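Local structure of D-methionine-binding lipoprotein MetQ (Escherichia coli, 4YAH) at residues Q50-D55 with S252-E257. The protein binds methionine as the substrate-binding lipoprotein of an ATP-driven D-methionine permease of the ABC transporter type. Sequence-based numbering, arbitrary orientation.
Sequences QKVAKD and SDEVYE
Lys51 and Glu254 carry the ionic part of this surface contact between two helices. Lys51 NZ donates to Glu254 OE2 over 2.6 Å in a salt bridge, reaching the syn side of the carboxylate but 24° out of its plane. The two side chains cross at roughly a right angle, and the lysine chain is turned off the fully extended course about its CB-CG bond (chi2 -144°), which brings CD and CE as well as NZ close to OE2. Glu254, extended beyond CG, runs in the reverse direction alongside Val52.

The partners belong to helices 41-57 and 253-262, far apart in sequence but packed together in the lobe of this periplasmic-binding-protein fold that holds the six-stranded mixed sheet; they illustrate how an ion pair beside a small aliphatic contact can join two helices at the surface. Val255, on the sheet-facing side, touches Val48 and Phe110.

Van der Waals contact falls to Val52, whose CG2 methyl lies 3.7 Å from Glu254 OE1 and 4.0 Å from Glu254 CB. With an alanine here instead of Glu254, the Lys51 ammonium would probably lose its carboxylate mate and Val52 CG2 the cover of the glutamate's end.

The same methyl lies 3.8 Å from Ser252 OG, a hydroxyl occupied at its own helix start: as N-cap it accepts a weak bond from Val255 N, and it is hydrogen-bonded to Ala249 O.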
# COMPACT_ATOMS: atom_id res chain seq x y z
N GLN A 50 -1.94 -9.01 16.47
CA GLN A 50 -3.03 -9.62 17.21
C GLN A 50 -2.50 -10.44 18.37
O GLN A 50 -3.01 -10.39 19.48
CB GLN A 50 -3.85 -10.48 16.24
CG GLN A 50 -4.99 -11.26 16.84
CD GLN A 50 -5.65 -12.15 15.78
OE1 GLN A 50 -4.97 -12.94 15.14
NE2 GLN A 50 -6.94 -11.97 15.57
N LYS A 51 -1.44 -11.20 18.09
CA LYS A 51 -0.83 -12.05 19.09
C LYS A 51 -0.18 -11.23 20.20
O LYS A 51 -0.38 -11.51 21.38
CB LYS A 51 0.20 -12.96 18.43
CG LYS A 51 0.91 -13.92 19.37
CD LYS A 51 2.37 -14.09 18.94
CE LYS A 51 3.15 -14.93 19.92
NZ LYS A 51 4.60 -14.99 19.59
N VAL A 52 0.61 -10.23 19.81
CA VAL A 52 1.24 -9.33 20.78
C VAL A 52 0.17 -8.69 21.66
O VAL A 52 0.34 -8.61 22.87
CB VAL A 52 2.09 -8.23 20.09
CG1 VAL A 52 2.60 -7.18 21.10
CG2 VAL A 52 3.26 -8.85 19.37
N ALA A 53 -0.93 -8.26 21.05
CA ALA A 53 -1.98 -7.59 21.82
C ALA A 53 -2.56 -8.53 22.87
O ALA A 53 -2.86 -8.10 23.99
CB ALA A 53 -3.06 -7.07 20.91
N LYS A 54 -2.73 -9.80 22.50
CA LYS A 54 -3.25 -10.80 23.42
C LYS A 54 -2.25 -11.06 24.54
O LYS A 54 -2.59 -11.04 25.72
CB LYS A 54 -3.59 -12.10 22.68
CG LYS A 54 -4.12 -13.21 23.60
CD LYS A 54 -4.69 -14.37 22.78
CE LYS A 54 -3.67 -14.96 21.81
NZ LYS A 54 -2.39 -15.34 22.49
N ASP A 55 -1.00 -11.30 24.16
CA ASP A 55 0.05 -11.61 25.13
C ASP A 55 0.34 -10.47 26.10
O ASP A 55 0.52 -10.69 27.29
CB ASP A 55 1.34 -12.01 24.42
CG ASP A 55 1.22 -13.32 23.66
OD1 ASP A 55 0.20 -14.03 23.82
OD2 ASP A 55 2.16 -13.64 22.89
N SER A 252 5.82 -3.07 17.31
CA SER A 252 6.64 -3.90 18.18
C SER A 252 7.72 -4.59 17.37
O SER A 252 7.56 -4.77 16.16
CB SER A 252 5.79 -4.93 18.91
OG SER A 252 5.16 -5.84 18.01
N ASP A 253 8.80 -4.98 18.03
CA ASP A 253 9.88 -5.69 17.36
C ASP A 253 9.38 -6.99 16.74
O ASP A 253 9.81 -7.38 15.66
CB ASP A 253 11.02 -5.99 18.33
CG ASP A 253 11.75 -4.73 18.78
OD1 ASP A 253 11.71 -3.72 18.06
OD2 ASP A 253 12.38 -4.77 19.86
N GLU A 254 8.45 -7.66 17.42
CA GLU A 254 7.94 -8.93 16.93
C GLU A 254 7.26 -8.74 15.58
O GLU A 254 7.44 -9.54 14.66
CB GLU A 254 6.97 -9.53 17.96
CG GLU A 254 6.70 -11.00 17.78
CD GLU A 254 5.98 -11.59 18.97
OE1 GLU A 254 6.12 -11.05 20.08
OE2 GLU A 254 5.26 -12.60 18.78
N VAL A 255 6.52 -7.65 15.45
CA VAL A 255 5.79 -7.38 14.22
C VAL A 255 6.78 -6.97 13.13
O VAL A 255 6.67 -7.43 11.99
CB VAL A 255 4.70 -6.29 14.44
CG1 VAL A 255 4.12 -5.83 13.11
CG2 VAL A 255 3.59 -6.83 15.29
N TYR A 256 7.77 -6.15 13.48
CA TYR A 256 8.77 -5.76 12.49
C TYR A 256 9.50 -6.99 11.95
O TYR A 256 9.71 -7.12 10.74
CB TYR A 256 9.80 -4.78 13.06
CG TYR A 256 10.97 -4.64 12.12
CD1 TYR A 256 10.83 -3.93 10.93
CD2 TYR A 256 12.18 -5.26 12.37
CE1 TYR A 256 11.87 -3.82 10.04
CE2 TYR A 256 13.23 -5.16 11.49
CZ TYR A 256 13.07 -4.43 10.32
OH TYR A 256 14.12 -4.32 9.43
N GLU A 257 9.88 -7.88 12.85
CA GLU A 257 10.67 -9.03 12.45
C GLU A 257 9.89 -9.90 11.48
O GLU A 257 10.45 -10.37 10.47
CB GLU A 257 11.11 -9.83 13.68
CG GLU A 257 12.23 -9.14 14.48
CD GLU A 257 13.44 -8.80 13.62
OE1 GLU A 257 13.76 -9.59 12.70
OE2 GLU A 257 14.05 -7.73 13.85